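Local coordinates for DUF5625 domain-containing protein (Sulfurospirillum deleyianum, PDB 3NKG), which is of unknown function but folds as a beta sandwich of a family grouped with the galactose-binding domain-like proteins, at residues L36-V40 with M158-V163; T96-I100 with I149-F155; K52-K56 with E82-I87. One frame throughout, in Å; residues are numbered along the deposited sequence. Where two conformers were deposited one is given.

Contact 1. Residues L36-V40 with M158-V163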
loop_
_atom_site.group_PDB
_atom_site.type_symbol
_atom_site.label_atom_id
_atom_site.label_comp_id
_atom_site.label_asym_id
_atom_site.label_seq_id
_atom_site.Cartn_x
_atom_site.Cartn_y
_atom_site.Cartn_z
ATOM N N LEU A 36 -1.242 0.061 1.389
ATOM C CA LEU A 36 -0.236 -0.177 2.404
ATOM C C LEU A 36 -0.274 0.985 3.372
ATOM O O LEU A 36 -0.310 2.156 2.946
ATOM C CB LEU A 36 1.167 -0.256 1.765
ATOM C CG LEU A 36 1.341 -1.329 0.701
ATOM C CD1 LEU A 36 2.723 -1.208 0.101
ATOM C CD2 LEU A 36 1.117 -2.696 1.294
ATOM N N GLN A 37 -0.223 0.680 4.667
ATOM C CA GLN A 37 -0.173 1.698 5.714
ATOM C C GLN A 37 1.133 1.593 6.479
ATOM O O GLN A 37 1.457 0.519 7.015
ATOM C CB GLN A 37 -1.320 1.513 6.706
ATOM C CG GLN A 37 -2.706 1.613 6.095
ATOM C CD GLN A 37 -3.799 1.488 7.145
ATOM O OE1 GLN A 37 -4.029 0.410 7.699
ATOM N NE2 GLN A 37 -4.463 2.597 7.435
ATOM N N PHE A 38 1.860 2.711 6.532
ATOM C CA PHE A 38 3.177 2.788 7.177
ATOM C C PHE A 38 3.089 3.407 8.567
ATOM O O PHE A 38 2.530 4.493 8.732
ATOM C CB PHE A 38 4.107 3.655 6.327
ATOM C CG PHE A 38 4.400 3.074 4.990
ATOM C CD1 PHE A 38 3.392 2.980 4.023
ATOM C CD2 PHE A 38 5.658 2.547 4.717
ATOM C CE1 PHE A 38 3.664 2.426 2.802
ATOM C CE2 PHE A 38 5.938 1.999 3.510
ATOM C CZ PHE A 38 4.957 1.928 2.539
ATOM N N ALA A 39 3.640 2.724 9.565
ATOM C CA ALA A 39 3.782 3.323 10.904
ATOM C C ALA A 39 4.868 4.393 10.932
ATOM O O ALA A 39 5.862 4.313 10.208
ATOM C CB ALA A 39 4.068 2.270 11.937
ATOM N N VAL A 40 4.666 5.399 11.777
ATOM C CA VAL A 40 5.554 6.554 11.843
ATOM C C VAL A 40 5.682 6.954 13.310
ATOM O O VAL A 40 4.732 6.784 14.078
ATOM C CB VAL A 40 4.977 7.722 11.014
ATOM C CG1 VAL A 40 5.837 8.945 11.140
ATOM C CG2 VAL A 40 4.853 7.323 9.528
HETATM N N MSE A 158 13.084 0.283 5.248
HETATM C CA MSE A 158 11.937 -0.290 5.934
HETATM C C MSE A 158 12.362 -1.278 7.007
HETATM O O MSE A 158 11.532 -1.928 7.626
HETATM C CB MSE A 158 11.039 -0.981 4.914
HETATM C CG MSE A 158 10.459 0.001 3.906
HETATM SE SE MSE A 158 9.128 1.079 4.874
HETATM C CE MSE A 158 9.670 2.918 4.438
ATOM N N ILE A 159 13.663 -1.398 7.237
ATOM C CA ILE A 159 14.107 -2.320 8.270
ATOM C C ILE A 159 13.538 -1.885 9.635
ATOM O O ILE A 159 13.661 -0.725 10.018
ATOM C CB ILE A 159 15.654 -2.393 8.342
ATOM C CG1 ILE A 159 16.225 -3.050 7.080
ATOM C CG2 ILE A 159 16.094 -3.175 9.572
ATOM C CD1 ILE A 159 17.795 -2.967 7.022
ATOM N N GLY A 160 12.930 -2.816 10.361
ATOM C CA GLY A 160 12.362 -2.511 11.662
ATOM C C GLY A 160 11.065 -1.693 11.624
ATOM O O GLY A 160 10.516 -1.344 12.671
ATOM N N ARG A 161 10.557 -1.382 10.435
ATOM C CA ARG A 161 9.378 -0.536 10.372
ATOM C C ARG A 161 8.148 -1.379 10.129
ATOM O O ARG A 161 8.152 -2.254 9.276
ATOM C CB ARG A 161 9.513 0.554 9.302
ATOM C CG ARG A 161 8.229 1.377 9.129
ATOM C CD ARG A 161 8.393 2.551 8.159
ATOM N NE ARG A 161 9.610 3.337 8.391
ATOM C CZ ARG A 161 9.714 4.367 9.234
ATOM N NH1 ARG A 161 10.877 5.010 9.340
ATOM N NH2 ARG A 161 8.679 4.761 9.979
ATOM N N LYS A 162 7.092 -1.120 10.884
ATOM C CA LYS A 162 5.824 -1.808 10.657
ATOM C C LYS A 162 5.076 -1.225 9.463
ATOM O O LYS A 162 4.945 0.002 9.330
ATOM C CB LYS A 162 4.955 -1.798 11.915
ATOM C CG LYS A 162 5.360 -2.858 12.928
ATOM C CD LYS A 162 4.866 -2.529 14.323
ATOM C CE LYS A 162 5.896 -2.951 15.383
ATOM N NZ LYS A 162 5.492 -2.598 16.791
ATOM N N VAL A 163 4.621 -2.126 8.596
ATOM C CA VAL A 163 3.794 -1.802 7.443
ATOM C C VAL A 163 2.631 -2.817 7.399
ATOM O O VAL A 163 2.852 -4.014 7.593
ATOM C CB VAL A 163 4.606 -1.932 6.147
ATOM C CG1 VAL A 163 3.700 -1.768 4.934
ATOM C CG2 VAL A 163 5.776 -0.943 6.127
#

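Contact 2. Residues T96-I100 with I149-F155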
loop_
_atom_site.group_PDB
_atom_site.type_symbol
_atom_site.label_atom_id
_atom_site.label_comp_id
_atom_site.label_asym_id
_atom_site.label_seq_id
_atom_site.Cartn_x
_atom_site.Cartn_y
_atom_site.Cartn_z
ATOM N N THR A 96 9.416 6.035 -3.990
ATOM C CA THR A 96 10.110 4.789 -4.253
ATOM C C THR A 96 9.123 3.748 -4.745
ATOM O O THR A 96 8.108 3.488 -4.104
ATOM C CB THR A 96 10.808 4.274 -3.000
ATOM O OG1 THR A 96 11.827 5.198 -2.637
ATOM C CG2 THR A 96 11.448 2.897 -3.252
ATOM N N VAL A 97 9.401 3.175 -5.911
ATOM C CA VAL A 97 8.470 2.202 -6.468
ATOM C C VAL A 97 8.623 0.934 -5.665
ATOM O O VAL A 97 9.731 0.478 -5.461
ATOM C CB VAL A 97 8.742 1.902 -7.951
ATOM C CG1 VAL A 97 7.944 0.671 -8.387
ATOM C CG2 VAL A 97 8.395 3.124 -8.823
ATOM N N VAL A 98 7.511 0.375 -5.199
ATOM C CA VAL A 98 7.548 -0.879 -4.433
ATOM C C VAL A 98 6.702 -1.967 -5.128
ATOM O O VAL A 98 5.474 -1.902 -5.124
ATOM C CB VAL A 98 7.049 -0.666 -2.989
ATOM C CG1 VAL A 98 7.028 -2.004 -2.203
ATOM C CG2 VAL A 98 7.927 0.375 -2.273
ATOM N N PRO A 99 7.374 -2.950 -5.741
ATOM C CA PRO A 99 6.686 -4.041 -6.445
ATOM C C PRO A 99 6.083 -4.974 -5.434
ATOM O O PRO A 99 6.797 -5.463 -4.564
ATOM C CB PRO A 99 7.814 -4.778 -7.179
ATOM C CG PRO A 99 9.028 -3.862 -7.101
ATOM C CD PRO A 99 8.848 -3.033 -5.863
ATOM N N ILE A 100 4.785 -5.207 -5.560
ATOM C CA ILE A 100 4.027 -6.059 -4.660
ATOM C C ILE A 100 3.254 -7.017 -5.546
ATOM O O ILE A 100 2.563 -6.594 -6.481
ATOM C CB ILE A 100 2.989 -5.251 -3.890
ATOM C CG1 ILE A 100 3.672 -4.206 -3.001
ATOM C CG2 ILE A 100 2.102 -6.170 -3.043
ATOM C CD1 ILE A 100 4.379 -4.794 -1.820
ATOM N N ILE A 149 0.323 -12.157 -0.301
ATOM C CA ILE A 149 0.983 -10.888 -0.590
ATOM C C ILE A 149 2.488 -11.090 -0.482
ATOM O O ILE A 149 2.983 -11.529 0.552
ATOM C CB ILE A 149 0.551 -9.749 0.364
ATOM C CG1 ILE A 149 -0.966 -9.555 0.337
ATOM C CG2 ILE A 149 1.272 -8.415 -0.044
ATOM C CD1 ILE A 149 -1.721 -10.315 1.428
ATOM N N GLU A 150 3.193 -10.798 -1.572
ATOM C CA GLU A 150 4.623 -10.990 -1.646
ATOM C C GLU A 150 5.300 -9.658 -1.945
ATOM O O GLU A 150 4.942 -8.958 -2.898
ATOM C CB GLU A 150 4.980 -12.020 -2.731
ATOM C CG GLU A 150 6.491 -12.088 -3.040
ATOM C CD GLU A 150 6.909 -13.288 -3.920
ATOM O OE1 GLU A 150 6.030 -14.015 -4.432
ATOM O OE2 GLU A 150 8.138 -13.511 -4.092
ATOM N N ASN A 151 6.256 -9.303 -1.094
ATOM C CA ASN A 151 7.121 -8.155 -1.323
ATOM C C ASN A 151 8.295 -8.591 -2.200
ATOM O O ASN A 151 9.102 -9.445 -1.809
ATOM C CB ASN A 151 7.621 -7.578 0.010
ATOM C CG ASN A 151 8.604 -6.454 -0.183
ATOM O OD1 ASN A 151 8.273 -5.409 -0.765
ATOM N ND2 ASN A 151 9.836 -6.662 0.284
ATOM N N ILE A 152 8.390 -8.026 -3.400
ATOM C CA ILE A 152 9.412 -8.472 -4.356
ATOM C C ILE A 152 10.838 -7.969 -4.033
ATOM O O ILE A 152 11.798 -8.751 -4.047
ATOM C CB ILE A 152 9.025 -8.115 -5.824
ATOM C CG1 ILE A 152 7.645 -8.692 -6.166
ATOM C CG2 ILE A 152 10.070 -8.622 -6.818
ATOM C CD1 ILE A 152 7.598 -10.215 -6.158
ATOM N N GLU A 153 10.981 -6.679 -3.741
ATOM C CA GLU A 153 12.315 -6.107 -3.502
ATOM C C GLU A 153 12.575 -5.756 -2.040
ATOM O O GLU A 153 11.649 -5.418 -1.290
ATOM C CB GLU A 153 12.539 -4.829 -4.325
ATOM C CG GLU A 153 12.487 -4.988 -5.831
ATOM C CD GLU A 153 12.760 -3.659 -6.550
ATOM O OE1 GLU A 153 13.339 -2.725 -5.922
ATOM O OE2 GLU A 153 12.395 -3.554 -7.743
ATOM N N ALA A 154 13.855 -5.770 -1.670
ATOM C CA ALA A 154 14.294 -5.383 -0.327
ATOM C C ALA A 154 14.454 -3.861 -0.232
ATOM O O ALA A 154 15.109 -3.257 -1.087
ATOM C CB ALA A 154 15.632 -6.059 -0.017
ATOM N N PHE A 155 13.855 -3.248 0.796
ATOM C CA PHE A 155 14.041 -1.814 1.064
ATOM C C PHE A 155 14.652 -1.594 2.449
ATOM O O PHE A 155 14.009 -1.807 3.471
ATOM C CB PHE A 155 12.714 -1.046 0.879
ATOM C CG PHE A 155 12.230 -1.091 -0.533
ATOM C CD1 PHE A 155 12.736 -0.193 -1.487
ATOM C CD2 PHE A 155 11.350 -2.073 -0.935
ATOM C CE1 PHE A 155 12.333 -0.259 -2.812
ATOM C CE2 PHE A 155 10.936 -2.154 -2.278
ATOM C CZ PHE A 155 11.423 -1.253 -3.210
HETATM O O HOH W 1 12.057 0.234 -6.695
HETATM O O HOH W 2 9.032 -4.745 -3.169
#

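Contact 3. Residues K52-K56 with E82-I87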
loop_
_atom_site.group_PDB
_atom_site.type_symbol
_atom_site.label_atom_id
_atom_site.label_comp_id
_atom_site.label_asym_id
_atom_site.label_seq_id
_atom_site.Cartn_x
_atom_site.Cartn_y
_atom_site.Cartn_z
ATOM N N LYS A 52 8.833 12.820 7.866
ATOM C CA LYS A 52 9.434 13.305 6.623
ATOM C C LYS A 52 10.160 12.206 5.849
ATOM O O LYS A 52 10.138 12.198 4.627
ATOM C CB LYS A 52 10.399 14.457 6.874
ATOM C CG LYS A 52 9.755 15.769 7.244
ATOM C CD LYS A 52 10.844 16.817 7.464
ATOM C CE LYS A 52 10.266 18.145 7.926
ATOM N NZ LYS A 52 9.677 18.040 9.296
ATOM N N ARG A 53 10.809 11.280 6.543
ATOM C CA ARG A 53 11.500 10.216 5.814
ATOM C C ARG A 53 10.483 9.317 5.145
ATOM O O ARG A 53 10.709 8.838 4.035
ATOM C CB ARG A 53 12.379 9.372 6.720
ATOM C CG ARG A 53 13.414 10.158 7.490
ATOM C CD ARG A 53 14.311 9.195 8.238
ATOM N NE ARG A 53 15.596 9.794 8.557
ATOM C CZ ARG A 53 16.028 10.004 9.794
ATOM N NH1 ARG A 53 15.270 9.651 10.828
ATOM N NH2 ARG A 53 17.219 10.555 9.996
ATOM N N VAL A 54 9.364 9.080 5.829
ATOM C CA VAL A 54 8.336 8.223 5.259
ATOM C C VAL A 54 7.648 8.914 4.095
ATOM O O VAL A 54 7.386 8.283 3.076
ATOM C CB VAL A 54 7.312 7.727 6.290
ATOM C CG1 VAL A 54 6.157 7.039 5.580
ATOM C CG2 VAL A 54 7.980 6.767 7.276
ATOM N N TRP A 55 7.351 10.205 4.254
ATOM C CA TRP A 55 6.872 10.999 3.139
ATOM C C TRP A 55 7.832 10.901 1.935
ATOM O O TRP A 55 7.429 10.676 0.801
ATOM C CB TRP A 55 6.773 12.449 3.564
ATOM C CG TRP A 55 5.823 13.212 2.762
ATOM C CD1 TRP A 55 5.253 12.839 1.575
ATOM C CD2 TRP A 55 5.297 14.503 3.079
ATOM N NE1 TRP A 55 4.395 13.829 1.136
ATOM C CE2 TRP A 55 4.411 14.860 2.039
ATOM C CE3 TRP A 55 5.510 15.403 4.134
ATOM C CZ2 TRP A 55 3.727 16.072 2.033
ATOM C CZ3 TRP A 55 4.826 16.597 4.127
ATOM C CH2 TRP A 55 3.950 16.926 3.079
ATOM N N LYS A 56 9.115 11.065 2.193
ATOM C CA LYS A 56 10.101 10.988 1.120
ATOM C C LYS A 56 9.990 9.663 0.340
ATOM O O LYS A 56 9.963 9.644 -0.906
ATOM C CB LYS A 56 11.512 11.156 1.692
ATOM C CG LYS A 56 12.617 10.861 0.666
ATOM C CD LYS A 56 13.997 11.115 1.297
ATOM C CE LYS A 56 15.089 10.262 0.667
ATOM N NZ LYS A 56 16.378 10.479 1.404
ATOM N N GLU A 82 9.202 21.026 1.373
ATOM C CA GLU A 82 8.759 20.136 2.450
ATOM C C GLU A 82 9.925 19.398 3.126
ATOM O O GLU A 82 9.997 19.340 4.354
ATOM C CB GLU A 82 7.746 19.101 1.935
ATOM C CG GLU A 82 6.449 19.665 1.315
ATOM C CD GLU A 82 5.433 20.208 2.339
ATOM O OE1 GLU A 82 5.756 20.280 3.546
ATOM O OE2 GLU A 82 4.305 20.567 1.925
ATOM N N LEU A 83 10.833 18.841 2.321
ATOM C CA LEU A 83 11.830 17.894 2.821
ATOM C C LEU A 83 13.260 18.406 3.019
ATOM O O LEU A 83 14.062 17.755 3.699
ATOM C CB LEU A 83 11.878 16.673 1.905
ATOM C CG LEU A 83 10.529 15.964 1.717
ATOM C CD1 LEU A 83 10.689 14.890 0.670
ATOM C CD2 LEU A 83 10.056 15.389 3.041
ATOM N N GLY A 84 13.595 19.526 2.391
ATOM C CA GLY A 84 14.944 20.090 2.506
ATOM C C GLY A 84 16.122 19.188 2.119
ATOM O O GLY A 84 16.145 18.605 1.019
ATOM N N ASP A 85 17.094 19.083 3.025
ATOM C CA ASP A 85 18.316 18.309 2.804
ATOM C C ASP A 85 18.077 16.804 2.696
ATOM O O ASP A 85 19.017 16.036 2.495
ATOM C CB ASP A 85 19.314 18.540 3.944
ATOM C CG ASP A 85 19.753 19.983 4.065
ATOM O OD1 ASP A 85 19.509 20.776 3.124
ATOM O OD2 ASP A 85 20.354 20.318 5.111
ATOM N N LEU A 86 16.839 16.360 2.856
ATOM C CA LEU A 86 16.573 14.935 2.755
ATOM C C LEU A 86 16.619 14.473 1.299
ATOM O O LEU A 86 16.783 13.288 1.010
ATOM C CB LEU A 86 15.237 14.579 3.397
ATOM C CG LEU A 86 15.263 14.521 4.923
ATOM C CD1 LEU A 86 13.853 14.336 5.448
ATOM C CD2 LEU A 86 16.179 13.391 5.403
ATOM N N ILE A 87 16.449 15.412 0.379
ATOM C CA ILE A 87 16.414 15.069 -1.026
ATOM C C ILE A 87 17.386 15.953 -1.818
ATOM O O ILE A 87 17.880 16.957 -1.309
ATOM C CB ILE A 87 14.972 15.189 -1.632
ATOM C CG1 ILE A 87 14.527 16.647 -1.697
ATOM C CG2 ILE A 87 13.994 14.342 -0.820
ATOM C CD1 ILE A 87 13.218 16.901 -2.468
#

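Contact 1. Residues L36-V40 with M158-V163
A39 takes part in both conventional hydrogen bonds of this contact, one through its backbone N and one through its O. A39 N donates to K162 O at 3.0 Å, and the bond is nearly straight (168° at the hydrogen). A39 O accepts from R161 NH2 at 2.9 Å. A39 O lies close to the guanidinium plane, at the edge of the group. The R161 chain runs out extended, with CG anti to the backbone N (chi1 175°), and bends at chi3 to bring NH2 to that oxygen. The other terminal nitrogen, NH1, forms a salt bridge with D50, so the guanidinium is held from two points.

A weaker polar contact continues the pairing. V163 CA approaches Q37 O at 3.3 Å as a CA-H...O contact. F38 and V163 form an antiparallel, non-hydrogen-bonded pair.

The apolar part centres on the F38 ring. SE of selenomethionine M158 meets the ring edge in plane, 3.6 Å from F38 CE2, in a Met-aromatic contact. The two side chains cross at about a right angle. V163 lies alongside F38 and points the same way; V163 CG2 is 3.8 Å from F38 CD2. On the exposed side, A39 CB meets K162 CB more loosely at 4.2 Å.

The segment 158-163 starts with a type II turn, closed by R161 N to M158 O at 3.0 Å. G160 has the positive phi that suits this turn.

The turn leads into strand 163-169, which lies between strands 7-11 and 30-38 in one four-stranded antiparallel sheet. I11 pairs with V163, and R133 and Y131 bond to L36 and F38 on the other flank. Helix 49-58 packs on the side chains of F38, M158 and R161 through L58, F57 and V54.

Contact 2. Residues T96-I100 with I149-F155
P99 and I152 meet where two neighbouring antiparallel strands, 98-107 and 143-151, begin and end in one sheet. I152 N donates to P99 O at 3.2 Å. P99 CB and I152 CB touch at 3.8 Å. One step along, I100 and N151 form a non-hydrogen-bonded pair, and I100 CA makes a CA-H...O contact with E150 O at 3.5 Å. On the buried side, the CG2 branches of I100 and I149 meet.

This sheet is one of the two four-stranded sheets of the sandwich. Past N151 the chain turns away from the strand. The N151 amide holds that turn: ND2 donates to E153 O at 2.7 Å, from above the carbonyl plane, and also to Q15 O. A water sits 2.7 Å from P99 O and 2.6 Å from N151 OD1, and accepts from E153 N.

The turn brings F155 back over the start of the other strand. V98 CG2 lies over one face of its ring, 4.2 Å from the centroid, as a CH-pi contact. P99 CD is at the ring edge. The T96 and F155 side chains approach each other from opposite directions, and T96 CG2 is 3.3 Å from F155 CE1. F57 of helix 49-58 touches both T96 and V98.

Contact 3. Residues K52-K56 with E82-I87
K56 NZ donates to the backbone oxygen L86 O at 2.9 Å, the one hydrogen bond between the two segments. The C=O...N angle is 153°, and the donor is tilted only slightly from the carbonyl plane. K56 reaches it with an extended chain whose CG is anti to the backbone N (chi1 171°). On the way the lysine passes I87, which runs in the opposite direction. I87 CG2 lies 3.9 Å from K56 CD, so the aliphatic part of the lysine packs while its end bonds.

Two leucines fill the middle of the contact. L83 presents both methyls to helix 49-58. Its CD2 sits 3.6 Å from K52 O, and its CD1 is 4.0 Å from K56 CB. K52 O accepts from K56 N within the helix, and the L83 methyl packs beside it. L86 turns CD1 to K52 CB at 3.7 Å. K52 CB thus lies near both leucines, while the rest of the lysine leads away past E82 O.

The second segment is the end of helix 76-83. G84 leaves the helix with positive phi, and a short 3-10 turn follows at D85 and L86. L86 N bonds to L83 O and I87 N to G84 O. K80 NZ bonds to G84 O and I87 O, tying this turn back to its own helix. This helix end rests against one face of helix 49-58.

Farther along, W55 CH2 is 3.7 Å from E82 CD. E82 was deposited in two conformers, so this approach is tentative. The W55 ring stacks with F60, and a bound acetic acid, probably picked up from the crystallisation solution, lies about 4 Å from the W55 side chain.

Overall arrangement
Along the chain, contact 1 encloses the other two: its segments come early and late in the chain, and contact 3 and then contact 2 close between them. Contact 1 belongs to one four-stranded antiparallel sheet and contact 2 to the other, with centres about 13 Å apart. The chain passes from strand 143-151 of the second sheet to strand 163-169 of the first, so segments 149-155 and 158-163 nearly adjoin. Contact 3 is further out, its centre about 16 Å from that of contact 1 and 21 Å from that of contact 2. Helix 49-58 touches both sheet contacts. V54 packs on F38, V40 and R161, linking the helical part to the sandwich.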